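Local coordinates for glyoxalase 3 (Candida albicans, PDB 4LRU), which converts methylglyoxal to D-lactate in a single glutathione-independent step and so detoxifies the methylglyoxal that the cell itself produces, at residues A[48-53]-A[87-92]; A[93-98]-A[122-127]; A[5-10]-A[42-47]. One frame throughout, in Å; residues are numbered along the deposited sequence.

Contact 1 (A[48-53]-A[87-92])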
ATOM      1  N   LEU A  48      11.314  -0.115  -4.567  1.00 18.50           N
ATOM      2  CA  LEU A  48      10.246   0.863  -4.543  1.00 18.23           C
ATOM      3  C   LEU A  48       9.861   1.216  -5.988  1.00 18.00           C
ATOM      4  O   LEU A  48      10.731   1.334  -6.868  1.00 19.02           O
ATOM      5  CB  LEU A  48      10.677   2.124  -3.792  1.00 20.76           C
ATOM      6  CG  LEU A  48      10.631   2.045  -2.261  1.00 23.02           C
ATOM      7  CD1 LEU A  48      11.534   0.935  -1.768  1.00 26.61           C
ATOM      8  CD2 LEU A  48      11.015   3.378  -1.624  1.00 24.51           C
ATOM      9  N   ALA A  49       8.571   1.415  -6.225  1.00 19.49           N
ATOM     10  CA  ALA A  49       8.083   1.818  -7.548  1.00 19.32           C
ATOM     11  C   ALA A  49       6.832   2.661  -7.401  1.00 18.75           C
ATOM     12  O   ALA A  49       6.021   2.441  -6.490  1.00 19.24           O
ATOM     13  CB  ALA A  49       7.776   0.604  -8.402  1.00 21.03           C
ATOM     14  N   SER A  50       6.651   3.600  -8.327  1.00 18.11           N
ATOM     15  CA  SER A  50       5.343   4.199  -8.546  1.00 18.06           C
ATOM     16  C   SER A  50       4.996   4.115 -10.027  1.00 16.92           C
ATOM     17  O   SER A  50       5.829   3.753 -10.863  1.00 19.61           O
ATOM     18  CB  SER A  50       5.323   5.659  -8.089  1.00 20.61           C
ATOM     19  OG  SER A  50       6.041   6.486  -8.986  1.00 19.21           O
ATOM     20  N   GLU A  51       3.765   4.471 -10.374  1.00 18.91           N
ATOM     21  CA  GLU A  51       3.330   4.302 -11.754  1.00 19.65           C
ATOM     22  C   GLU A  51       4.059   5.249 -12.726  1.00 20.09           C
ATOM     23  O   GLU A  51       4.176   4.969 -13.929  1.00 21.75           O
ATOM     24  CB  GLU A  51       1.809   4.463 -11.842  1.00 19.75           C
ATOM     25  CG  GLU A  51       1.198   3.967 -13.152  1.00 18.20           C
ATOM     26  CD  GLU A  51       1.274   2.457 -13.357  1.00 22.03           C
ATOM     27  OE1 GLU A  51       1.669   1.726 -12.420  1.00 20.58           O
ATOM     28  OE2 GLU A  51       0.968   1.998 -14.474  1.00 22.02           O
ATOM     29  N   THR A  52       4.601   6.344 -12.203  1.00 19.67           N
ATOM     30  CA  THR A  52       5.313   7.315 -13.019  1.00 19.95           C
ATOM     31  C   THR A  52       6.820   7.378 -12.738  1.00 20.38           C
ATOM     32  O   THR A  52       7.559   8.056 -13.457  1.00 22.32           O
ATOM     33  CB  THR A  52       4.770   8.712 -12.754  1.00 21.68           C
ATOM     34  OG1 THR A  52       4.928   8.992 -11.353  1.00 20.97           O
ATOM     35  CG2 THR A  52       3.302   8.779 -13.128  1.00 22.01           C
ATOM     36  N   GLY A  53       7.259   6.731 -11.658  1.00 19.59           N
ATOM     37  CA  GLY A  53       8.596   6.960 -11.135  1.00 20.07           C
ATOM     38  C   GLY A  53       8.765   8.203 -10.280  1.00 20.63           C
ATOM     39  O   GLY A  53       9.889   8.542  -9.875  1.00 22.26           O
ATOM     40  N   LYS A  87      16.070   6.771  -3.631  1.00 26.51           N
ATOM     41  CA  LYS A  87      16.868   7.163  -4.784  1.00 28.77           C
ATOM     42  C   LYS A  87      16.775   6.149  -5.927  1.00 30.37           C
ATOM     43  O   LYS A  87      16.873   6.514  -7.096  1.00 29.77           O
ATOM     44  CB  LYS A  87      18.325   7.361  -4.374  1.00 32.13           C
ATOM     45  CG  LYS A  87      19.212   7.924  -5.471  1.00 39.40           C
ATOM     46  CD  LYS A  87      20.628   8.162  -4.971  1.00 48.05           C
ATOM     47  CE  LYS A  87      21.593   8.409  -6.121  1.00 55.63           C
ATOM     48  NZ  LYS A  87      21.013   9.284  -7.180  1.00 54.82           N
ATOM     49  N   ASN A  88      16.579   4.880  -5.581  1.00 26.61           N
ATOM     50  CA  ASN A  88      16.518   3.796  -6.559  1.00 26.28           C
ATOM     51  C   ASN A  88      15.089   3.500  -7.019  1.00 24.76           C
ATOM     52  O   ASN A  88      14.864   2.531  -7.744  1.00 24.36           O
ATOM     53  CB  ASN A  88      17.114   2.530  -5.935  1.00 28.93           C
ATOM     54  CG  ASN A  88      17.502   1.482  -6.964  1.00 37.35           C
ATOM     55  OD1 ASN A  88      18.117   1.788  -7.992  1.00 37.62           O
ATOM     56  ND2 ASN A  88      17.156   0.225  -6.683  1.00 38.28           N
ATOM     57  N   LEU A  89      14.125   4.302  -6.573  1.00 23.56           N
ATOM     58  CA  LEU A  89      12.731   4.125  -6.965  1.00 22.16           C
ATOM     59  C   LEU A  89      12.572   4.166  -8.486  1.00 22.54           C
ATOM     60  O   LEU A  89      13.144   5.014  -9.156  1.00 23.37           O
ATOM     61  CB  LEU A  89      11.864   5.214  -6.331  1.00 23.25           C
ATOM     62  CG  LEU A  89      10.354   5.062  -6.547  1.00 23.88           C
ATOM     63  CD1 LEU A  89       9.565   5.547  -5.345  1.00 24.76           C
ATOM     64  CD2 LEU A  89       9.919   5.798  -7.806  1.00 25.56           C
ATOM     65  N   LYS A  90      11.783   3.246  -9.024  1.00 22.22           N
ATOM     66  CA  LYS A  90      11.626   3.152 -10.473  1.00 22.33           C
ATOM     67  C   LYS A  90      10.193   3.371 -10.927  1.00 21.17           C
ATOM     68  O   LYS A  90       9.242   3.204 -10.160  1.00 21.86           O
ATOM     69  CB  LYS A  90      12.133   1.808 -10.998  1.00 23.91           C
ATOM     70  CG  LYS A  90      13.626   1.572 -10.803  1.00 26.09           C
ATOM     71  CD  LYS A  90      14.487   2.496 -11.640  1.00 29.24           C
ATOM     72  CE  LYS A  90      15.939   2.027 -11.703  1.00 32.98           C
ATOM     73  NZ  LYS A  90      16.610   2.070 -10.369  1.00 36.17           N
ATOM     74  N   LYS A  91      10.044   3.740 -12.192  0.50 21.56           N
ATOM     75  CA  LYS A  91       8.741   3.713 -12.840  0.50 20.97           C
ATOM     76  C   LYS A  91       8.353   2.255 -13.098  0.50 19.65           C
ATOM     77  O   LYS A  91       9.169   1.479 -13.594  0.50 21.68           O
ATOM     78  CB  LYS A  91       8.816   4.497 -14.159  0.50 22.96           C
ATOM     79  CG  LYS A  91       7.474   4.714 -14.831  0.50 22.91           C
ATOM     80  CD  LYS A  91       7.568   5.775 -15.915  0.50 24.21           C
ATOM     81  CE  LYS A  91       8.438   5.321 -17.077  0.50 26.87           C
ATOM     82  NZ  LYS A  91       8.399   6.309 -18.195  0.50 29.17           N
ATOM     83  N   ALA A  92       7.124   1.876 -12.751  1.00 19.29           N
ATOM     84  CA  ALA A  92       6.723   0.459 -12.791  1.00 19.89           C
ATOM     85  C   ALA A  92       6.950  -0.178 -14.163  1.00 20.47           C
ATOM     86  O   ALA A  92       7.377  -1.328 -14.258  1.00 21.79           O
ATOM     87  CB  ALA A  92       5.274   0.286 -12.349  1.00 20.14           C
TER
HETATM   88  O   HOH W   1      12.175   7.150 -10.699  1.00 27.55           O
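Leu89 leads the short strand 90-91 onto the edge of strand 45-50. Its CG lies anti to the backbone N (chi1 -174°), which brings the two methyls up against Leu48 and Gly53. Leu89 CD1 lies 3.9 Å from Leu48 CB. Leu89 CD2 rests against the backbone of Gly53, 3.4 Å from Gly53 O. A water bridges the same two residues by donating to Gly53 O and Leu89 O.

Lys90 pairs with Ala49 in parallel register. Lys90 N donates to Leu48 O at 3.1 Å, and Lys90 O receives Ser50 N at 3.2 Å. The lysine tail curls back, and its NZ donates to Asn88 O.

Lys91 lays the start of its aliphatic chain along the turn 51-53. Lys91 CG is 3.4 Å from Glu51 O. In the conformer given, CD also approaches Thr52 O. Gly53, with a positive phi of 80°, passes close beside this chain.

Ala92 closes the ladder: Ala92 N donates to Ser50 O at 3.0 Å. Its methyl faces Glu51 OE1. That carboxylate is held by two backbone N-H groups, of Asp120 and Leu121, at the start of helix 119-130. Ser50 OG is bonded to Thr54 O.

Strand 90-91 is the outermost parallel strand of the central sheet. Strand 6-10 flanks strand 45-50 on its other edge, Leu48 packs on helix 81-87, and Ala92 touches helix 119-130.

Contact 2 (A[93-98]-A[122-127])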
ATOM      1  N   SER A  93       6.675   0.567 -15.232  1.00 22.53           N
ATOM      2  CA  SER A  93       6.810   0.023 -16.583  1.00 22.09           C
ATOM      3  C   SER A  93       8.260  -0.308 -16.949  1.00 24.59           C
ATOM      4  O   SER A  93       8.497  -1.066 -17.891  1.00 29.44           O
ATOM      5  CB  SER A  93       6.246   1.006 -17.605  1.00 26.28           C
ATOM      6  OG  SER A  93       7.023   2.173 -17.620  1.00 26.68           O
ATOM      7  N   ASP A  94       9.223   0.275 -16.234  1.00 24.55           N
ATOM      8  CA  ASP A  94      10.635  -0.027 -16.462  1.00 25.61           C
ATOM      9  C   ASP A  94      11.099  -1.312 -15.762  1.00 26.17           C
ATOM     10  O   ASP A  94      12.261  -1.702 -15.885  1.00 30.11           O
ATOM     11  CB  ASP A  94      11.532   1.133 -16.033  1.00 24.32           C
ATOM     12  CG  ASP A  94      11.374   2.353 -16.919  1.00 26.83           C
ATOM     13  OD1 ASP A  94      11.163   2.167 -18.141  1.00 31.44           O
ATOM     14  OD2 ASP A  94      11.464   3.475 -16.385  1.00 28.32           O
ATOM     15  N   LEU A  95      10.190  -1.985 -15.063  1.00 24.09           N
ATOM     16  CA  LEU A  95      10.532  -3.196 -14.319  1.00 24.62           C
ATOM     17  C   LEU A  95       9.976  -4.427 -15.008  1.00 26.32           C
ATOM     18  O   LEU A  95       9.012  -4.342 -15.761  1.00 27.00           O
ATOM     19  CB  LEU A  95       9.942  -3.100 -12.910  1.00 22.56           C
ATOM     20  CG  LEU A  95      10.419  -1.896 -12.096  1.00 23.37           C
ATOM     21  CD1 LEU A  95       9.693  -1.862 -10.760  1.00 22.09           C
ATOM     22  CD2 LEU A  95      11.927  -1.893 -11.892  1.00 25.24           C
ATOM     23  N   ASP A  96      10.583  -5.583 -14.739  1.00 24.95           N
ATOM     24  CA  ASP A  96      10.043  -6.870 -15.188  1.00 25.86           C
ATOM     25  C   ASP A  96       9.133  -7.449 -14.119  1.00 25.25           C
ATOM     26  O   ASP A  96       9.605  -7.825 -13.045  1.00 24.88           O
ATOM     27  CB  ASP A  96      11.183  -7.858 -15.475  1.00 26.73           C
ATOM     28  CG  ASP A  96      10.686  -9.192 -16.032  1.00 26.85           C
ATOM     29  OD1 ASP A  96       9.482  -9.501 -15.874  1.00 28.01           O
ATOM     30  OD2 ASP A  96      11.501  -9.930 -16.639  1.00 29.78           O
ATOM     31  N   PRO A  97       7.825  -7.533 -14.407  1.00 24.67           N
ATOM     32  CA  PRO A  97       6.902  -7.971 -13.359  1.00 24.16           C
ATOM     33  C   PRO A  97       7.227  -9.358 -12.799  1.00 23.70           C
ATOM     34  O   PRO A  97       6.888  -9.632 -11.642  1.00 24.89           O
ATOM     35  CB  PRO A  97       5.532  -7.979 -14.047  1.00 26.72           C
ATOM     36  CG  PRO A  97       5.722  -7.308 -15.364  1.00 30.65           C
ATOM     37  CD  PRO A  97       7.174  -7.424 -15.719  1.00 27.50           C
ATOM     38  N   ASN A  98       7.896 -10.204 -13.582  1.00 26.81           N
ATOM     39  CA  ASN A  98       8.224 -11.572 -13.141  1.00 27.88           C
ATOM     40  C   ASN A  98       9.340 -11.600 -12.088  1.00 26.91           C
ATOM     41  O   ASN A  98       9.640 -12.652 -11.524  1.00 27.66           O
ATOM     42  CB  ASN A  98       8.672 -12.446 -14.322  1.00 31.81           C
ATOM     43  CG  ASN A  98       7.635 -12.548 -15.423  1.00 38.50           C
ATOM     44  OD1 ASN A  98       7.910 -12.218 -16.585  1.00 48.59           O
ATOM     45  ND2 ASN A  98       6.452 -13.035 -15.079  1.00 38.59           N
ATOM     46  N   GLN A 122      -0.406  -2.785 -11.267  1.00 18.40           N
ATOM     47  CA  GLN A 122      -1.410  -3.838 -11.170  1.00 19.88           C
ATOM     48  C   GLN A 122      -0.930  -5.135 -11.812  1.00 20.33           C
ATOM     49  O   GLN A 122      -1.220  -6.235 -11.303  1.00 21.67           O
ATOM     50  CB  GLN A 122      -2.735  -3.376 -11.770  1.00 21.00           C
ATOM     51  CG  GLN A 122      -3.480  -2.391 -10.877  1.00 19.64           C
ATOM     52  CD  GLN A 122      -4.785  -1.937 -11.479  1.00 21.82           C
ATOM     53  OE1 GLN A 122      -4.885  -1.770 -12.698  1.00 22.14           O
ATOM     54  NE2 GLN A 122      -5.805  -1.766 -10.650  1.00 20.64           N
ATOM     55  N   LYS A 123      -0.214  -5.013 -12.929  0.50 20.46           N
ATOM     56  CA  LYS A 123       0.326  -6.172 -13.627  0.50 21.89           C
ATOM     57  C   LYS A 123       1.388  -6.862 -12.769  0.50 20.64           C
ATOM     58  O   LYS A 123       1.460  -8.085 -12.727  0.50 21.22           O
ATOM     59  CB  LYS A 123       0.912  -5.767 -14.987  0.50 23.01           C
ATOM     60  CG  LYS A 123       1.538  -6.915 -15.770  0.50 25.40           C
ATOM     61  CD  LYS A 123       0.478  -7.911 -16.206  0.50 25.89           C
ATOM     62  CE  LYS A 123       1.034  -8.991 -17.120  0.50 28.22           C
ATOM     63  NZ  LYS A 123       0.054 -10.096 -17.349  0.50 27.33           N
ATOM     64  N   ILE A 124       2.191  -6.079 -12.053  1.00 19.95           N
ATOM     65  CA  ILE A 124       3.137  -6.682 -11.097  1.00 19.68           C
ATOM     66  C   ILE A 124       2.368  -7.442 -10.004  1.00 19.11           C
ATOM     67  O   ILE A 124       2.683  -8.603  -9.701  1.00 20.88           O
ATOM     68  CB  ILE A 124       4.111  -5.664 -10.482  1.00 20.15           C
ATOM     69  CG1 ILE A 124       4.874  -4.939 -11.592  1.00 22.14           C
ATOM     70  CG2 ILE A 124       5.043  -6.382  -9.495  1.00 21.30           C
ATOM     71  CD1 ILE A 124       5.813  -3.846 -11.117  1.00 21.62           C
ATOM     72  N   ALA A 125       1.316  -6.833  -9.478  1.00 20.66           N
ATOM     73  CA  ALA A 125       0.479  -7.500  -8.472  1.00 19.62           C
ATOM     74  C   ALA A 125      -0.091  -8.829  -8.967  1.00 19.93           C
ATOM     75  O   ALA A 125      -0.032  -9.842  -8.261  1.00 20.05           O
ATOM     76  CB  ALA A 125      -0.643  -6.588  -8.030  1.00 17.19           C
ATOM     77  N   THR A 126      -0.656  -8.853 -10.174  1.00 19.15           N
ATOM     78  CA  THR A 126      -1.290 -10.086 -10.649  1.00 18.99           C
ATOM     79  C   THR A 126      -0.234 -11.140 -10.988  1.00 19.48           C
ATOM     80  O   THR A 126      -0.484 -12.347 -10.854  1.00 20.78           O
ATOM     81  CB  THR A 126      -2.231  -9.865 -11.862  1.00 21.13           C
ATOM     82  OG1 THR A 126      -1.521  -9.242 -12.946  1.00 22.83           O
ATOM     83  CG2 THR A 126      -3.424  -9.018 -11.467  1.00 22.12           C
ATOM     84  N   THR A 127       0.933 -10.693 -11.464  1.00 19.36           N
ATOM     85  CA  THR A 127       2.012 -11.608 -11.781  1.00 21.02           C
ATOM     86  C   THR A 127       2.491 -12.287 -10.503  1.00 20.07           C
ATOM     87  O   THR A 127       2.650 -13.515 -10.452  1.00 22.31           O
ATOM     88  CB  THR A 127       3.170 -10.875 -12.494  1.00 22.54           C
ATOM     89  OG1 THR A 127       2.694 -10.388 -13.757  1.00 24.46           O
ATOM     90  CG2 THR A 127       4.325 -11.789 -12.732  1.00 24.11           C
TER
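The loop between strands 90-91 and 102-105 packs here against helix 119-130, one of the helices covering the central sheet of this DJ-1/PfpI family protein. Pro97 carries most of the contact. Its ring lies against the helix flank, with Pro97 CB 4.0 Å from Ile124 CG1. The same Pro97 CB is 3.7 Å from Thr127 OG1, about one turn beyond Lys123. In the conformer given, Lys123 CG lies loosely beside Pro97 CG, 4.2 Å away.

Thr127 has CG2 anti to its own backbone N and OG1 beside that N (chi1 -64°). This sends Thr127 CG2 to 3.5 Å from Pro97 O. It also lets Thr127 OG1 donate to Lys123 O at 2.8 Å. Lys123 O accepts Thr127 N as well, and the two donors reach it from opposite faces of the carbonyl plane. The hydroxyl is thus tied to its own helix, while the methyl serves the loop.

On the loop, Asp96 OD1 accepts from Asn98 N at 2.9 Å, an Asx turn around Pro97.

Leu95 CD1 only grazes Ile124 CD1. Both side chains reach Leu8 of strand 6-10. Leu95 also touches strand 45-50, and Ile124 packs on Phe103 of strand 102-105.

Contact 3 (A[5-10]-A[42-47])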
ATOM      1  N   VAL A   5      14.158 -13.152  -2.892  1.00 26.06           N
ATOM      2  CA  VAL A   5      12.812 -12.644  -2.711  1.00 23.91           C
ATOM      3  C   VAL A   5      12.853 -11.140  -2.876  1.00 24.32           C
ATOM      4  O   VAL A   5      13.492 -10.439  -2.083  1.00 25.39           O
ATOM      5  CB  VAL A   5      12.223 -12.960  -1.316  1.00 23.80           C
ATOM      6  CG1 VAL A   5      10.888 -12.259  -1.117  1.00 24.09           C
ATOM      7  CG2 VAL A   5      12.058 -14.464  -1.145  1.00 25.68           C
ATOM      8  N   LYS A   6      12.156 -10.647  -3.894  1.00 23.30           N
ATOM      9  CA  LYS A   6      12.101  -9.226  -4.150  1.00 22.89           C
ATOM     10  C   LYS A   6      10.693  -8.714  -3.935  1.00 21.98           C
ATOM     11  O   LYS A   6       9.729  -9.250  -4.487  1.00 22.19           O
ATOM     12  CB  LYS A   6      12.573  -8.929  -5.576  1.00 24.88           C
ATOM     13  CG  LYS A   6      13.978  -9.394  -5.848  1.00 28.08           C
ATOM     14  CD  LYS A   6      14.394  -9.042  -7.270  1.00 31.87           C
ATOM     15  CE  LYS A   6      15.837  -9.423  -7.551  1.00 35.81           C
ATOM     16  NZ  LYS A   6      16.120 -10.854  -7.263  1.00 41.59           N
ATOM     17  N   VAL A   7      10.592  -7.723  -3.055  1.00 20.11           N
ATOM     18  CA  VAL A   7       9.349  -7.072  -2.746  1.00 19.55           C
ATOM     19  C   VAL A   7       9.206  -5.866  -3.670  1.00 19.21           C
ATOM     20  O   VAL A   7      10.113  -5.035  -3.750  1.00 20.59           O
ATOM     21  CB  VAL A   7       9.325  -6.592  -1.276  1.00 20.18           C
ATOM     22  CG1 VAL A   7       8.045  -5.845  -0.984  1.00 19.78           C
ATOM     23  CG2 VAL A   7       9.486  -7.774  -0.313  1.00 21.58           C
ATOM     24  N   LEU A   8       8.073  -5.792  -4.358  1.00 19.72           N
ATOM     25  CA  LEU A   8       7.668  -4.557  -5.015  1.00 18.10           C
ATOM     26  C   LEU A   8       6.887  -3.743  -4.008  1.00 15.81           C
ATOM     27  O   LEU A   8       5.737  -4.067  -3.663  1.00 18.66           O
ATOM     28  CB  LEU A   8       6.833  -4.857  -6.260  1.00 19.33           C
ATOM     29  CG  LEU A   8       6.601  -3.685  -7.213  1.00 19.84           C
ATOM     30  CD1 LEU A   8       5.784  -2.569  -6.587  1.00 20.48           C
ATOM     31  CD2 LEU A   8       7.921  -3.173  -7.783  1.00 21.18           C
ATOM     32  N   LEU A   9       7.535  -2.706  -3.498  1.00 17.53           N
ATOM     33  CA  LEU A   9       6.894  -1.781  -2.583  1.00 16.83           C
ATOM     34  C   LEU A   9       6.373  -0.595  -3.397  1.00 17.61           C
ATOM     35  O   LEU A   9       7.145   0.263  -3.823  1.00 18.98           O
ATOM     36  CB  LEU A   9       7.892  -1.337  -1.502  1.00 18.45           C
ATOM     37  CG  LEU A   9       7.380  -0.372  -0.431  1.00 22.01           C
ATOM     38  CD1 LEU A   9       6.091  -0.840   0.201  1.00 23.79           C
ATOM     39  CD2 LEU A   9       8.432  -0.133   0.654  1.00 22.73           C
ATOM     40  N   ALA A  10       5.064  -0.601  -3.653  1.00 17.02           N
ATOM     41  CA  ALA A  10       4.415   0.415  -4.481  1.00 18.50           C
ATOM     42  C   ALA A  10       4.140   1.673  -3.650  1.00 18.39           C
ATOM     43  O   ALA A  10       3.729   1.594  -2.485  1.00 17.38           O
ATOM     44  CB  ALA A  10       3.110  -0.130  -5.051  1.00 18.26           C
ATOM     45  N   LYS A  42      14.051  -8.836   7.524  1.00 24.60           N
ATOM     46  CA  LYS A  42      13.792 -10.222   7.143  1.00 26.50           C
ATOM     47  C   LYS A  42      14.828 -10.770   6.145  1.00 26.94           C
ATOM     48  O   LYS A  42      15.018 -11.972   6.054  1.00 28.42           O
ATOM     49  CB  LYS A  42      12.380 -10.336   6.561  1.00 26.03           C
ATOM     50  CG  LYS A  42      11.985 -11.750   6.151  1.00 26.36           C
ATOM     51  CD  LYS A  42      11.913 -12.721   7.322  1.00 28.07           C
ATOM     52  CE  LYS A  42      11.522 -14.118   6.847  1.00 31.48           C
ATOM     53  NZ  LYS A  42      11.800 -15.186   7.841  1.00 35.30           N
ATOM     54  N   GLY A  43      15.470  -9.880   5.390  1.00 25.66           N
ATOM     55  CA  GLY A  43      16.489 -10.260   4.445  1.00 26.86           C
ATOM     56  C   GLY A  43      16.124 -10.180   2.979  1.00 24.52           C
ATOM     57  O   GLY A  43      16.956 -10.504   2.116  1.00 26.93           O
ATOM     58  N   TYR A  44      14.900  -9.746   2.701  1.00 23.86           N
ATOM     59  CA  TYR A  44      14.426  -9.600   1.335  1.00 23.65           C
ATOM     60  C   TYR A  44      15.049  -8.370   0.672  1.00 24.97           C
ATOM     61  O   TYR A  44      15.507  -7.449   1.352  1.00 27.44           O
ATOM     62  CB  TYR A  44      12.911  -9.429   1.298  1.00 22.90           C
ATOM     63  CG  TYR A  44      12.068 -10.522   1.932  1.00 23.06           C
ATOM     64  CD1 TYR A  44      12.524 -11.827   2.073  1.00 22.88           C
ATOM     65  CD2 TYR A  44      10.787 -10.230   2.359  1.00 21.27           C
ATOM     66  CE1 TYR A  44      11.705 -12.809   2.621  1.00 23.48           C
ATOM     67  CE2 TYR A  44       9.968 -11.197   2.916  1.00 21.85           C
ATOM     68  CZ  TYR A  44      10.433 -12.479   3.067  1.00 22.90           C
ATOM     69  OH  TYR A  44       9.567 -13.412   3.635  1.00 24.93           O
ATOM     70  N   GLU A  45      15.057  -8.374  -0.657  1.00 26.41           N
ATOM     71  CA  GLU A  45      15.338  -7.182  -1.433  1.00 26.35           C
ATOM     72  C   GLU A  45      14.052  -6.410  -1.627  1.00 23.30           C
ATOM     73  O   GLU A  45      12.993  -7.002  -1.787  1.00 23.52           O
ATOM     74  CB  GLU A  45      15.908  -7.562  -2.792  1.00 29.23           C
ATOM     75  CG  GLU A  45      16.472  -6.397  -3.585  1.00 34.53           C
ATOM     76  CD  GLU A  45      17.304  -6.876  -4.759  1.00 39.74           C
ATOM     77  OE1 GLU A  45      18.465  -7.274  -4.542  1.00 49.09           O
ATOM     78  OE2 GLU A  45      16.781  -6.879  -5.887  1.00 42.42           O
ATOM     79  N   ILE A  46      14.125  -5.087  -1.572  1.00 22.88           N
ATOM     80  CA  ILE A  46      12.945  -4.273  -1.760  1.00 20.89           C
ATOM     81  C   ILE A  46      13.170  -3.254  -2.878  1.00 23.74           C
ATOM     82  O   ILE A  46      14.119  -2.467  -2.836  1.00 25.17           O
ATOM     83  CB  ILE A  46      12.532  -3.508  -0.483  1.00 21.48           C
ATOM     84  CG1 ILE A  46      12.333  -4.459   0.705  1.00 22.45           C
ATOM     85  CG2 ILE A  46      11.238  -2.764  -0.724  1.00 21.71           C
ATOM     86  CD1 ILE A  46      13.505  -4.509   1.654  1.00 25.00           C
ATOM     87  N   GLN A  47      12.284  -3.298  -3.871  1.00 21.89           N
ATOM     88  CA  GLN A  47      12.257  -2.321  -4.959  1.00 20.76           C
ATOM     89  C   GLN A  47      11.054  -1.398  -4.781  1.00 18.18           C
ATOM     90  O   GLN A  47       9.895  -1.833  -4.839  1.00 19.63           O
ATOM     91  CB  GLN A  47      12.148  -3.028  -6.316  1.00 21.14           C
ATOM     92  CG  GLN A  47      12.007  -2.075  -7.501  1.00 21.58           C
ATOM     93  CD  GLN A  47      13.275  -1.270  -7.752  1.00 20.70           C
ATOM     94  OE1 GLN A  47      14.313  -1.812  -8.138  1.00 23.39           O
ATOM     95  NE2 GLN A  47      13.197   0.036  -7.524  1.00 20.85           N
TER
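Val5 has CG1 anti to its backbone N (chi1 173°), while Tyr44 has CG anti to its carbonyl carbon (chi1 -57°). These torsions set the two side chains side by side. Val5 CG1 makes a CH-pi contact with one face of the Tyr44 ring, 3.7 Å from its centroid and 16° off the normal. Lys42 CG covers the opposite face.

The contact joins the parallel strands of a beta-alpha-beta unit: strand 6-10, helix 29-42 and strand 45-50. Gly43, with positive phi, follows helix 29-42 in a Schellman motif, and Tyr44 leads into the second strand.

Four backbone hydrogen bonds then alternate between the strands. Glu45 N donates to Val5 O, Val7 N to Glu45 O at 2.8 Å, Gln47 N to Val7 O, and Leu9 N to Gln47 O.

Val7 and Ile46 share the face that packs on Phe39 of the helix. Leu9 CB touches Ile46 CG2 at 3.7 Å. Tyr44 OH is bonded to Glu237 near the C-terminus.

Lys6 and Glu45 run alongside each other on the other face. Lys6 NZ bonds to His3 O and stays 4.3 Å from Glu45 OE2, beyond salt-bridge range. The carboxylate instead meets the lysine chain, with Glu45 OE2 3.2 Å from Lys6 CE.

In the fold
Along the chain, contact 3 closes first, then contact 1, then contact 2. Their centres lie 12 to 13 Å apart. Contacts 3 and 1 share strand 45-50 and build three neighbouring parallel strands of the central sheet, in the order 90-91, 45-50, 6-10. Contact 2 sets a loop and helix 119-130 against one face of these strands. Leu95 joins all three, since its methyls touch Leu8, Ala49 and Lys90. Gln47 NE2 probably bonds to Asn88 O, tying contact 3 to contact 1. Together they assemble the end of the sheet that finishes at strand 90-91 and cover one of its faces. The side chain of Leu9 is about 11 Å from that of Cys139, inferred to be an active-site residue.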